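Local coordinates for putative oxidoreductase (Magnetospirillum magnetotacticum, PDB 3C1A), which probably catalyses an NAD(P)-dependent oxidoreduction of a substrate not yet known, as in the GFO/IDH/MocA family of Rossmann-fold dehydrogenases, at residues M184-D189 / A214-E219; G146-V151 / L234-E239; D208-L213 / H221-N226; P101-L106 / R306-L311; A150-A155 / G262-G267. All blocks are in the same frame, centred on the assembly; numbering follows the deposited sequence.

Interaction 1: M184-D189 / A214-E219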
# COMPACT_ATOMS: atom_id res chain seq x y z
N MSE A 184 6.55 -1.64 -13.67
CA MSE A 184 7.33 -2.49 -14.59
C MSE A 184 6.49 -3.56 -15.26
O MSE A 184 6.89 -4.05 -16.28
CB MSE A 184 8.52 -3.15 -13.90
CG MSE A 184 9.56 -2.21 -13.34
SE MSE A 184 10.28 -0.91 -14.60
CE MSE A 184 11.69 -2.03 -15.37
N GLY A 185 5.36 -3.94 -14.68
CA GLY A 185 4.45 -4.91 -15.30
C GLY A 185 4.91 -6.35 -15.24
O GLY A 185 4.36 -7.20 -15.94
N ARG A 186 5.89 -6.63 -14.41
CA ARG A 186 6.50 -7.94 -14.35
C ARG A 186 7.25 -8.06 -13.06
O ARG A 186 7.43 -7.08 -12.34
CB ARG A 186 7.47 -8.16 -15.51
CG ARG A 186 8.45 -7.02 -15.70
CD ARG A 186 9.66 -7.38 -16.57
NE ARG A 186 10.54 -8.25 -15.83
CZ ARG A 186 11.80 -8.54 -16.12
NH1 ARG A 186 12.42 -8.03 -17.19
NH2 ARG A 186 12.45 -9.35 -15.31
N ASP A 187 7.75 -9.25 -12.78
CA ASP A 187 8.53 -9.49 -11.60
C ASP A 187 10.04 -9.32 -11.86
O ASP A 187 10.51 -9.53 -12.96
CB ASP A 187 8.27 -10.90 -11.07
CG ASP A 187 6.93 -11.02 -10.35
OD1 ASP A 187 6.35 -10.00 -9.92
OD2 ASP A 187 6.46 -12.17 -10.21
N PRO A 188 10.81 -8.99 -10.83
CA PRO A 188 12.24 -8.85 -11.05
C PRO A 188 12.99 -10.16 -11.35
O PRO A 188 12.60 -11.22 -10.87
CB PRO A 188 12.74 -8.19 -9.75
CG PRO A 188 11.68 -8.52 -8.73
CD PRO A 188 10.39 -8.63 -9.47
N ASP A 189 14.05 -10.04 -12.15
CA ASP A 189 15.00 -11.13 -12.40
C ASP A 189 15.81 -11.39 -11.17
O ASP A 189 16.24 -12.50 -10.95
CB ASP A 189 16.02 -10.74 -13.49
CG ASP A 189 15.36 -10.35 -14.76
OD1 ASP A 189 14.64 -11.19 -15.32
OD2 ASP A 189 15.54 -9.20 -15.18
N ALA A 214 16.11 -5.99 -10.11
CA ALA A 214 16.57 -5.92 -11.50
C ALA A 214 15.52 -6.44 -12.48
O ALA A 214 14.91 -7.50 -12.29
CB ALA A 214 17.91 -6.68 -11.68
N PHE A 215 15.31 -5.67 -13.54
CA PHE A 215 14.36 -6.00 -14.59
C PHE A 215 15.12 -5.93 -15.90
O PHE A 215 15.17 -4.90 -16.54
CB PHE A 215 13.24 -5.00 -14.62
CG PHE A 215 12.45 -4.94 -13.36
CD1 PHE A 215 12.83 -4.11 -12.32
CD2 PHE A 215 11.28 -5.68 -13.25
CE1 PHE A 215 12.10 -4.05 -11.15
CE2 PHE A 215 10.53 -5.62 -12.09
CZ PHE A 215 10.95 -4.79 -11.03
N SER A 216 15.69 -7.06 -16.26
CA SER A 216 16.68 -7.18 -17.31
C SER A 216 17.76 -6.12 -17.12
O SER A 216 18.53 -6.22 -16.14
CB SER A 216 16.01 -7.16 -18.68
OG SER A 216 15.19 -8.31 -18.79
N THR A 217 17.81 -5.10 -17.98
CA THR A 217 18.86 -4.09 -17.90
C THR A 217 18.49 -2.85 -17.05
O THR A 217 19.26 -1.87 -17.00
CB THR A 217 19.26 -3.61 -19.30
OG1 THR A 217 18.14 -2.94 -19.91
CG2 THR A 217 19.71 -4.80 -20.17
N VAL A 218 17.34 -2.89 -16.37
CA VAL A 218 16.83 -1.71 -15.67
C VAL A 218 16.80 -2.08 -14.20
O VAL A 218 16.25 -3.13 -13.85
CB VAL A 218 15.40 -1.36 -16.15
CG1 VAL A 218 14.77 -0.25 -15.30
CG2 VAL A 218 15.38 -1.00 -17.61
N GLU A 219 17.39 -1.25 -13.34
CA GLU A 219 17.33 -1.47 -11.89
C GLU A 219 16.46 -0.45 -11.22
O GLU A 219 16.43 0.71 -11.63
CB GLU A 219 18.70 -1.43 -11.25
CG GLU A 219 19.53 -2.63 -11.57
CD GLU A 219 20.76 -2.73 -10.74
OE1 GLU A 219 21.24 -1.68 -10.25
OE2 GLU A 219 21.25 -3.86 -10.55
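Met184, a selenomethionine at the end of helix 168-184, lies over one face of the Phe215 ring. Its CG sits 3.6 Å from the ring centroid, almost on the normal, in a CH-pi contact. Bends at chi2 (-53°) and chi3 (-86°) keep SE above the same face, in a longer Met-aromatic contact, and bring Met184 CE back to Phe215 CB and to Val218 CG1, 3.6 Å from the latter. Arg186 follows. Its carbonyl O meets the ring edge, 3.4 Å from Phe215 CE2. Its side chain runs back past the ring, with guanidinium and ring planes 77° apart. NE and NH2 both grip Asp187 O, NH2 also makes a salt bridge with Asp189 OD1, and Arg186 NH1 donates in plane to Ser216 OG at 3.2 Å. Ser216 belongs to the type II' turn, Phe215 to Val218, of the beta hairpin formed by strands 204-215 and 218-225. An alanine in place of Arg186 is likely to leave Asp189 without its charged mate and Ser216 OG without this donor. Asp187 turns away and pairs with Arg306. Pro188 covers the opposite ring face, its CB 4.3 Å from the centroid. Asp189 N donates to Ala214 O at 2.7 Å.

Interaction 2: G146-V151 / L234-E239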
# COMPACT_ATOMS: atom_id res chain seq x y z
N GLY A 146 10.05 8.33 -22.59
CA GLY A 146 10.62 7.26 -23.37
C GLY A 146 11.01 6.03 -22.58
O GLY A 146 10.75 5.91 -21.36
N PRO A 147 11.66 5.10 -23.23
CA PRO A 147 12.01 3.88 -22.51
C PRO A 147 12.71 4.13 -21.15
O PRO A 147 13.63 4.97 -21.02
CB PRO A 147 12.90 3.15 -23.51
CG PRO A 147 12.39 3.63 -24.85
CD PRO A 147 12.10 5.07 -24.63
N ILE A 148 12.24 3.41 -20.13
CA ILE A 148 12.77 3.53 -18.75
C ILE A 148 14.17 2.96 -18.66
O ILE A 148 14.44 1.85 -19.13
CB ILE A 148 11.88 2.77 -17.73
CG1 ILE A 148 10.47 3.37 -17.78
CG2 ILE A 148 12.53 2.78 -16.29
CD1 ILE A 148 9.39 2.60 -17.01
N LEU A 149 15.06 3.74 -18.04
CA LEU A 149 16.47 3.32 -17.80
C LEU A 149 16.74 2.94 -16.35
O LEU A 149 17.57 2.09 -16.07
CB LEU A 149 17.41 4.46 -18.14
CG LEU A 149 17.30 5.07 -19.53
CD1 LEU A 149 18.03 6.42 -19.61
CD2 LEU A 149 17.84 4.07 -20.49
N ALA A 150 16.05 3.62 -15.45
CA ALA A 150 16.24 3.47 -14.02
C ALA A 150 15.04 3.98 -13.27
O ALA A 150 14.32 4.85 -13.75
CB ALA A 150 17.48 4.21 -13.55
N VAL A 151 14.90 3.45 -12.05
CA VAL A 151 13.89 3.86 -11.11
C VAL A 151 14.54 3.97 -9.73
O VAL A 151 15.32 3.10 -9.33
CB VAL A 151 12.76 2.84 -11.07
CG1 VAL A 151 11.78 3.18 -10.01
CG2 VAL A 151 12.09 2.70 -12.43
N LEU A 234 9.98 9.66 -5.37
CA LEU A 234 10.44 8.70 -6.36
C LEU A 234 10.75 9.40 -7.67
O LEU A 234 10.33 10.54 -7.89
CB LEU A 234 9.44 7.56 -6.55
CG LEU A 234 8.07 7.84 -7.17
CD1 LEU A 234 8.09 8.11 -8.72
CD2 LEU A 234 7.20 6.63 -6.82
N ALA A 235 11.54 8.75 -8.52
CA ALA A 235 11.90 9.33 -9.80
C ALA A 235 11.92 8.21 -10.81
O ALA A 235 12.39 7.15 -10.47
CB ALA A 235 13.27 9.98 -9.71
N VAL A 236 11.38 8.42 -12.00
CA VAL A 236 11.45 7.41 -13.07
C VAL A 236 12.29 8.02 -14.20
O VAL A 236 11.94 9.04 -14.77
CB VAL A 236 10.04 6.94 -13.59
CG1 VAL A 236 10.21 5.90 -14.72
CG2 VAL A 236 9.24 6.31 -12.45
N PHE A 237 13.44 7.41 -14.48
CA PHE A 237 14.39 7.98 -15.43
C PHE A 237 14.18 7.30 -16.76
O PHE A 237 14.25 6.08 -16.88
CB PHE A 237 15.85 7.78 -14.97
CG PHE A 237 16.17 8.39 -13.62
CD1 PHE A 237 16.63 9.69 -13.51
CD2 PHE A 237 16.02 7.63 -12.47
CE1 PHE A 237 16.91 10.24 -12.29
CE2 PHE A 237 16.32 8.18 -11.22
CZ PHE A 237 16.74 9.49 -11.13
N GLY A 238 13.94 8.09 -17.79
CA GLY A 238 13.84 7.53 -19.13
C GLY A 238 14.84 8.14 -20.07
O GLY A 238 15.59 9.05 -19.72
N GLU A 239 14.80 7.69 -21.32
CA GLU A 239 15.72 8.20 -22.35
C GLU A 239 15.53 9.69 -22.67
O GLU A 239 16.46 10.36 -23.12
CB GLU A 239 15.52 7.45 -23.65
CG GLU A 239 15.93 6.03 -23.63
CD GLU A 239 15.78 5.38 -24.97
OE1 GLU A 239 15.05 5.94 -25.83
OE2 GLU A 239 16.37 4.28 -25.15
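Four backbone hydrogen bonds join Pro147, Leu149 and Ala150 to Phe237 and Glu239. Leu149 N donates to Phe237 O at 2.7 Å, nearly straight at 169°. Ala150 N makes a weak bond of 3.4 Å to the same Phe237 O. In return Phe237 N donates to Ala150 O at 2.8 Å. Beyond the strand end, Glu239 N donates to Pro147 O at 3.0 Å. Two successive residues, Leu149 and Ala150, thus face one Phe237. This is a classic beta bulge between antiparallel strands 148-158 and 229-238, neighbours in the mixed sheet of the C-terminal domain. Apolar contacts flank it. Ile148 CG1 meets Val236 CG1 at 4.0 Å, and Val151 lies on the same face as Val236, where Leu183 of helix 168-184 covers all three. Ala150 and Phe237 share the other face, with Ala150 CB 3.9 Å from Phe237 CD2. Phe237 CG is anti to its carbonyl carbon (chi1 -58°), and the edge of the ring, not its face, is turned to the Ala150 backbone. At the exposed end of the strands, the extended Glu239 chain crosses the Pro147 ring obliquely, with Glu239 OE1 3.3 Å from Pro147 CD. Leu149 CD1 rests against Gly238 O.

Interaction 3: D208-L213 / H221-N226; sequences DVTLTL and HIRLCN
Leu211 and Ile222 form the apolar centre, their CB atoms 4.0 Å apart. Beside them Val209 and Leu224 lie side by side and point the same way. Val209 CG1 stands between its own backbone N and carbonyl carbon (chi1 62°), a rotation that brings it to 3.8 Å from Leu224 CB. Further along, Leu213 CD2 approaches Ile222 CD1. Helix 168-184 packs on this face through Met168 and Leu169. The strands are the two arms of an antiparallel beta hairpin in the mixed sheet. Val209 with Leu224 and Leu211 with Ile222 are hydrogen-bonded pairs, each joined by two backbone bonds. The opposite face is polar. Thr212 OG1 lies at the edge of the His221 ring, 3.3 Å from CD2. Thr210 OG1 touches the Arg223 chain at CG. That chain runs extended to its guanidinium. Arg223 grips Asp208 side-on, NE to OD1 at 2.8 Å and NH2 to OD2 at 2.7 Å. The carboxylate and guanidinium planes are 45° apart, and OD2 is met from above its plane. Replacing Arg223 by leucine would probably leave the Asp208 carboxylate without its positive partner.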
# COMPACT_ATOMS: atom_id res chain seq x y z
N ASP A 208 19.13 1.91 7.68
CA ASP A 208 19.20 2.46 6.33
C ASP A 208 19.45 1.29 5.39
O ASP A 208 20.53 0.74 5.42
CB ASP A 208 20.37 3.43 6.25
CG ASP A 208 20.41 4.25 4.94
OD1 ASP A 208 19.60 4.00 4.01
OD2 ASP A 208 21.32 5.15 4.84
N VAL A 209 18.45 0.94 4.56
CA VAL A 209 18.57 -0.19 3.65
C VAL A 209 18.18 0.28 2.25
O VAL A 209 17.36 1.18 2.08
CB VAL A 209 17.73 -1.40 4.07
CG1 VAL A 209 16.24 -1.04 4.08
CG2 VAL A 209 18.00 -2.61 3.16
N THR A 210 18.88 -0.26 1.26
CA THR A 210 18.48 -0.12 -0.13
C THR A 210 18.15 -1.48 -0.73
O THR A 210 18.98 -2.40 -0.68
CB THR A 210 19.51 0.65 -0.97
OG1 THR A 210 19.48 2.03 -0.56
CG2 THR A 210 19.12 0.56 -2.47
N LEU A 211 16.94 -1.60 -1.29
CA LEU A 211 16.52 -2.77 -2.06
C LEU A 211 16.81 -2.54 -3.53
O LEU A 211 16.44 -1.52 -4.08
CB LEU A 211 15.02 -3.07 -1.89
CG LEU A 211 14.50 -3.18 -0.46
CD1 LEU A 211 13.10 -3.69 -0.50
CD2 LEU A 211 15.39 -4.06 0.41
N THR A 212 17.48 -3.51 -4.16
CA THR A 212 17.71 -3.47 -5.61
C THR A 212 16.94 -4.59 -6.28
O THR A 212 17.12 -5.76 -5.95
CB THR A 212 19.19 -3.59 -6.00
OG1 THR A 212 19.98 -2.68 -5.21
CG2 THR A 212 19.38 -3.24 -7.49
N LEU A 213 16.09 -4.20 -7.23
CA LEU A 213 15.24 -5.10 -8.02
C LEU A 213 15.65 -4.91 -9.46
O LEU A 213 15.58 -3.80 -9.98
CB LEU A 213 13.76 -4.71 -7.87
CG LEU A 213 13.01 -5.06 -6.57
CD1 LEU A 213 13.72 -4.56 -5.34
CD2 LEU A 213 11.57 -4.52 -6.60
N HIS A 221 16.04 0.98 -7.41
CA HIS A 221 16.68 1.08 -6.08
C HIS A 221 15.71 1.78 -5.12
O HIS A 221 15.28 2.93 -5.32
CB HIS A 221 18.00 1.86 -6.11
CG HIS A 221 19.03 1.29 -7.04
ND1 HIS A 221 19.51 1.99 -8.12
CD2 HIS A 221 19.68 0.10 -7.05
CE1 HIS A 221 20.40 1.26 -8.77
NE2 HIS A 221 20.53 0.11 -8.13
N ILE A 222 15.37 1.06 -4.07
CA ILE A 222 14.39 1.52 -3.10
C ILE A 222 15.08 1.74 -1.78
O ILE A 222 15.46 0.79 -1.13
CB ILE A 222 13.30 0.45 -2.91
CG1 ILE A 222 12.50 0.26 -4.20
CG2 ILE A 222 12.44 0.71 -1.65
CD1 ILE A 222 11.55 -1.01 -4.15
N ARG A 223 15.21 2.99 -1.37
CA ARG A 223 15.85 3.31 -0.09
C ARG A 223 14.81 3.55 1.03
O ARG A 223 13.88 4.34 0.86
CB ARG A 223 16.79 4.50 -0.23
CG ARG A 223 17.74 4.66 0.97
CD ARG A 223 18.26 6.07 1.12
NE ARG A 223 19.05 6.21 2.34
CZ ARG A 223 19.34 7.38 2.91
NH1 ARG A 223 18.95 8.54 2.38
NH2 ARG A 223 20.07 7.39 4.02
N LEU A 224 15.01 2.83 2.13
CA LEU A 224 14.23 2.91 3.38
C LEU A 224 15.20 3.19 4.54
O LEU A 224 16.11 2.38 4.82
CB LEU A 224 13.50 1.59 3.67
CG LEU A 224 12.86 0.83 2.51
CD1 LEU A 224 12.42 -0.61 2.89
CD2 LEU A 224 11.69 1.64 1.91
N CYS A 225 14.98 4.32 5.19
CA CYS A 225 15.78 4.79 6.33
C CYS A 225 14.93 5.48 7.41
O CYS A 225 14.25 6.48 7.14
CB CYS A 225 16.85 5.70 5.83
SG CYS A 225 17.84 6.36 7.18
N ASN A 226 14.94 4.92 8.62
CA ASN A 226 14.12 5.41 9.73
C ASN A 226 14.90 6.28 10.73
O ASN A 226 14.47 6.47 11.88
CB ASN A 226 13.35 4.29 10.44
CG ASN A 226 14.27 3.28 11.16
OD1 ASN A 226 15.48 3.33 11.02
ND2 ASN A 226 13.66 2.36 11.92

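Interaction 4: P101-L106 / R306-L311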
# COMPACT_ATOMS: atom_id res chain seq x y z
N PRO A 101 1.44 -4.81 4.45
CA PRO A 101 1.66 -5.85 3.46
C PRO A 101 0.60 -6.95 3.57
O PRO A 101 0.09 -7.21 4.65
CB PRO A 101 3.04 -6.40 3.84
CG PRO A 101 3.21 -6.15 5.22
CD PRO A 101 2.44 -4.86 5.51
N LEU A 102 0.27 -7.57 2.45
CA LEU A 102 -0.75 -8.60 2.42
C LEU A 102 -0.58 -9.56 3.61
O LEU A 102 -1.52 -9.84 4.36
CB LEU A 102 -0.64 -9.38 1.10
CG LEU A 102 -1.49 -10.65 0.91
CD1 LEU A 102 -3.01 -10.32 1.26
CD2 LEU A 102 -1.46 -11.13 -0.48
N THR A 103 0.62 -10.11 3.72
CA THR A 103 1.01 -10.93 4.84
C THR A 103 2.50 -10.67 5.07
O THR A 103 3.11 -9.84 4.38
CB THR A 103 0.80 -12.43 4.60
OG1 THR A 103 1.69 -12.91 3.57
CG2 THR A 103 -0.65 -12.74 4.22
N LEU A 104 3.07 -11.35 6.05
CA LEU A 104 4.51 -11.33 6.25
C LEU A 104 5.05 -12.71 5.91
O LEU A 104 6.13 -13.05 6.34
CB LEU A 104 4.88 -10.96 7.70
CG LEU A 104 4.29 -9.68 8.28
CD1 LEU A 104 4.70 -9.55 9.74
CD2 LEU A 104 4.69 -8.41 7.52
N ASP A 105 4.29 -13.49 5.14
CA ASP A 105 4.61 -14.90 4.91
C ASP A 105 4.07 -15.32 3.56
O ASP A 105 2.87 -15.18 3.30
CB ASP A 105 3.93 -15.73 5.99
CG ASP A 105 4.24 -17.18 5.84
OD1 ASP A 105 5.39 -17.54 6.14
OD2 ASP A 105 3.38 -17.96 5.38
N LEU A 106 4.93 -15.90 2.71
CA LEU A 106 4.50 -16.28 1.35
C LEU A 106 3.39 -17.32 1.33
O LEU A 106 2.36 -17.13 0.67
CB LEU A 106 5.66 -16.77 0.50
CG LEU A 106 5.38 -17.01 -1.00
CD1 LEU A 106 4.85 -15.78 -1.69
CD2 LEU A 106 6.67 -17.42 -1.65
N ARG A 306 2.69 -10.95 -5.04
CA ARG A 306 3.97 -10.76 -5.72
C ARG A 306 4.89 -9.85 -4.88
O ARG A 306 6.09 -10.07 -4.85
CB ARG A 306 3.77 -10.18 -7.11
CG ARG A 306 3.03 -11.11 -8.06
CD ARG A 306 2.49 -10.35 -9.27
NE ARG A 306 3.54 -9.59 -9.92
CZ ARG A 306 3.37 -8.47 -10.62
NH1 ARG A 306 2.16 -8.01 -10.86
NH2 ARG A 306 4.42 -7.86 -11.14
N VAL A 307 4.30 -8.83 -4.24
CA VAL A 307 5.04 -7.93 -3.30
C VAL A 307 5.60 -8.74 -2.13
O VAL A 307 6.74 -8.51 -1.73
CB VAL A 307 4.14 -6.86 -2.70
CG1 VAL A 307 4.84 -6.14 -1.55
CG2 VAL A 307 3.61 -5.86 -3.84
N VAL A 308 4.77 -9.62 -1.56
CA VAL A 308 5.21 -10.51 -0.46
C VAL A 308 6.37 -11.41 -0.90
O VAL A 308 7.32 -11.69 -0.11
CB VAL A 308 4.06 -11.37 0.12
CG1 VAL A 308 4.59 -12.52 1.04
CG2 VAL A 308 3.09 -10.54 0.95
N ARG A 309 6.32 -11.85 -2.14
CA ARG A 309 7.40 -12.72 -2.66
C ARG A 309 8.73 -11.97 -2.71
O ARG A 309 9.75 -12.46 -2.26
CB ARG A 309 7.06 -13.28 -4.05
CG ARG A 309 8.17 -14.19 -4.57
CD ARG A 309 7.84 -14.87 -5.87
NE ARG A 309 6.69 -15.75 -5.75
CZ ARG A 309 5.49 -15.49 -6.26
NH1 ARG A 309 5.27 -14.37 -6.95
NH2 ARG A 309 4.50 -16.36 -6.10
N VAL A 310 8.70 -10.74 -3.19
CA VAL A 310 9.91 -9.95 -3.31
C VAL A 310 10.43 -9.58 -1.91
O VAL A 310 11.63 -9.57 -1.67
CB VAL A 310 9.63 -8.62 -4.08
CG1 VAL A 310 10.83 -7.69 -4.01
CG2 VAL A 310 9.22 -8.87 -5.52
N LEU A 311 9.53 -9.23 -0.99
CA LEU A 311 9.98 -8.81 0.33
C LEU A 311 10.70 -9.95 1.03
O LEU A 311 11.74 -9.73 1.66
CB LEU A 311 8.82 -8.30 1.15
CG LEU A 311 8.29 -6.97 0.65
CD1 LEU A 311 7.08 -6.63 1.44
CD2 LEU A 311 9.40 -5.92 0.79
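Val308 points from helix 301-314 into the bend of residues 102-106, and its two methyl groups divide the work. Val308 CG1 is anti to the backbone N (chi1 167°) and is directed at the start of helix 106-119, 3.8 Å from Leu106 CA. CG2 faces the earlier part of the bend. Val308 CG2 lies 3.9 Å from Leu102 CB and 3.5 Å from Thr103 O. The Thr103 side chain crosses Val308 at about a right angle, with OG1 close to both methyls at 3.8 and 3.9 Å from CG2 and CG1. Thr103 OG1 is held by its own segment, donating to Asp105 O at 2.6 Å from above the carbonyl plane. Asp105 turns away from Val308 and is the N-cap of helix 106-119, where its OD2 accepts from Glu108 N. Leu106 crosses Arg309 obliquely, its CD1 4.1 Å from Arg309 CB, and so covers the aliphatic base of that arginine. The segment 101-106 follows strand 95-99 of the Rossmann fold and begins with the cis-proline Pro101. The contact joins helix 301-314 to the Rossmann-fold domain, which probably binds NAD(P). Val308 packs by van der Waals contact against backbone atoms, Leu102 CB and the Thr103 hydroxyl, with Leu106 on Arg309 beside it. Thr103 O is buried beneath that valine with no polar partner in the model, which is likely to cost some stability.

Interaction 5: A150-A155 / G262-G267; sequences AVRSEA and GNWPVG
Arg152 lays its guanidinium flat on the indole of Trp264, the planes 23° apart and the centres 3.9 Å apart. Arg152 CZ sits 3.4 Å from Trp264 NE1, and the cation-pi contact falls off-centre on the five-membered ring. Nearer the strand, Arg152 CG lies over the six-membered ring in a CH-pi contact, 3.9 Å from its centroid. The chain bends at chi3 (-82°), which turns the guanidinium along the indole. One end is fixed by a bond from Arg152 NH1 to Gly262 O, 2.9 Å long. Glu154 CB touches the ring system at Trp264 CZ2. Arg152 and Glu154 stand on strand 148-158, inside the mixed sheet of the C-terminal domain, and the loop between strands 254-256 and 270-271 folds back over them. Two waters form the next shell. One donates to Glu154 OE2 at 2.6 Å and accepts from Trp264 NE1 at 3.3 Å and, weakly, from Arg152 NH2. The other accepts from Trp264 N and has weak bonds to Arg152 NH1 and Asn263 OD1. Farther out, Glu154 is held by salt bridges to Arg223 and Arg233. Arg233 also makes a cation-pi contact with Trp264, and Ala235 packs against the indole.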
# COMPACT_ATOMS: atom_id res chain seq x y z
N ALA A 150 16.05 3.62 -15.45
CA ALA A 150 16.24 3.47 -14.02
C ALA A 150 15.04 3.98 -13.27
O ALA A 150 14.32 4.85 -13.75
CB ALA A 150 17.48 4.21 -13.55
N VAL A 151 14.90 3.45 -12.05
CA VAL A 151 13.89 3.86 -11.11
C VAL A 151 14.54 3.97 -9.73
O VAL A 151 15.32 3.10 -9.33
CB VAL A 151 12.76 2.84 -11.07
CG1 VAL A 151 11.78 3.18 -10.01
CG2 VAL A 151 12.09 2.70 -12.43
N ARG A 152 14.22 5.04 -9.02
CA ARG A 152 14.62 5.10 -7.64
C ARG A 152 13.58 5.73 -6.73
O ARG A 152 12.79 6.60 -7.14
CB ARG A 152 15.95 5.84 -7.53
CG ARG A 152 15.82 7.28 -7.22
CD ARG A 152 17.18 7.96 -7.28
NE ARG A 152 17.91 7.77 -6.04
CZ ARG A 152 19.10 8.30 -5.79
NH1 ARG A 152 19.76 8.98 -6.73
NH2 ARG A 152 19.66 8.09 -4.61
N SER A 153 13.55 5.26 -5.49
CA SER A 153 12.67 5.86 -4.48
C SER A 153 13.38 5.97 -3.14
O SER A 153 14.36 5.27 -2.87
CB SER A 153 11.38 5.06 -4.33
OG SER A 153 11.65 3.76 -3.83
N GLU A 154 12.85 6.87 -2.32
CA GLU A 154 13.31 7.11 -0.96
C GLU A 154 12.12 7.44 -0.04
O GLU A 154 11.28 8.36 -0.32
CB GLU A 154 14.27 8.31 -0.96
CG GLU A 154 14.99 8.50 0.33
CD GLU A 154 15.97 9.65 0.23
OE1 GLU A 154 15.53 10.80 0.13
OE2 GLU A 154 17.17 9.37 0.20
N ALA A 155 12.09 6.71 1.08
CA ALA A 155 11.10 6.89 2.16
C ALA A 155 11.87 7.07 3.45
O ALA A 155 12.67 6.22 3.83
CB ALA A 155 10.19 5.69 2.28
N GLY A 262 21.25 8.88 -12.84
CA GLY A 262 20.32 8.36 -11.84
C GLY A 262 20.25 9.15 -10.54
O GLY A 262 19.68 8.68 -9.58
N ASN A 263 20.81 10.36 -10.53
CA ASN A 263 20.76 11.22 -9.39
C ASN A 263 19.44 11.95 -9.38
O ASN A 263 18.85 12.17 -10.41
CB ASN A 263 21.87 12.29 -9.47
CG ASN A 263 23.24 11.77 -9.07
OD1 ASN A 263 23.39 10.74 -8.40
ND2 ASN A 263 24.27 12.50 -9.48
N TRP A 264 19.01 12.36 -8.20
CA TRP A 264 17.82 13.16 -8.07
C TRP A 264 17.95 14.45 -8.85
O TRP A 264 18.89 15.22 -8.64
CB TRP A 264 17.57 13.51 -6.61
CG TRP A 264 17.25 12.38 -5.76
CD1 TRP A 264 18.05 11.85 -4.80
CD2 TRP A 264 16.04 11.62 -5.73
NE1 TRP A 264 17.42 10.80 -4.19
CE2 TRP A 264 16.17 10.65 -4.73
CE3 TRP A 264 14.84 11.67 -6.46
CZ2 TRP A 264 15.18 9.74 -4.44
CZ3 TRP A 264 13.86 10.77 -6.17
CH2 TRP A 264 14.04 9.80 -5.17
N PRO A 265 17.01 14.70 -9.76
CA PRO A 265 17.02 16.00 -10.40
C PRO A 265 17.07 17.17 -9.44
O PRO A 265 16.29 17.24 -8.49
CB PRO A 265 15.71 15.99 -11.19
CG PRO A 265 15.50 14.56 -11.51
CD PRO A 265 15.94 13.84 -10.30
N VAL A 266 17.99 18.09 -9.70
CA VAL A 266 18.02 19.38 -9.03
C VAL A 266 17.29 20.37 -9.91
O VAL A 266 17.35 20.30 -11.14
CB VAL A 266 19.47 19.87 -8.80
CG1 VAL A 266 19.47 21.14 -7.94
CG2 VAL A 266 20.31 18.78 -8.15
N GLY A 267 16.58 21.31 -9.29
CA GLY A 267 15.78 22.27 -10.05
C GLY A 267 14.30 21.96 -9.99
O GLY A 267 13.90 20.86 -9.61
O HOH W 1 18.11 8.47 -2.00
O HOH W 2 21.47 11.90 -6.10

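Overall arrangement
Interactions 1, 2, 3 and 5 all involve the mixed sheet of the C-terminal domain. Strand 148-158 is shared by interactions 2 and 5, whose centres are 10 Å apart. Its other edge adjoins strand 218-225, where Val151 O and His221 N, 2.9 Å apart, join interactions 2 and 3. Interaction 1 packs loop 184-189 against the turn of the hairpin whose arms meet in interaction 3; their centres are 16 Å apart. Interaction 4 lies apart, about 25 Å between centres from interactions 2 and 5. A salt bridge of 2.8 Å from Asp187 OD1 to Arg306 NE links it to interaction 1. Near interaction 5, a tetraethylene glycol, probably from crystallisation, lies about 4 Å from the Ser153 side chain.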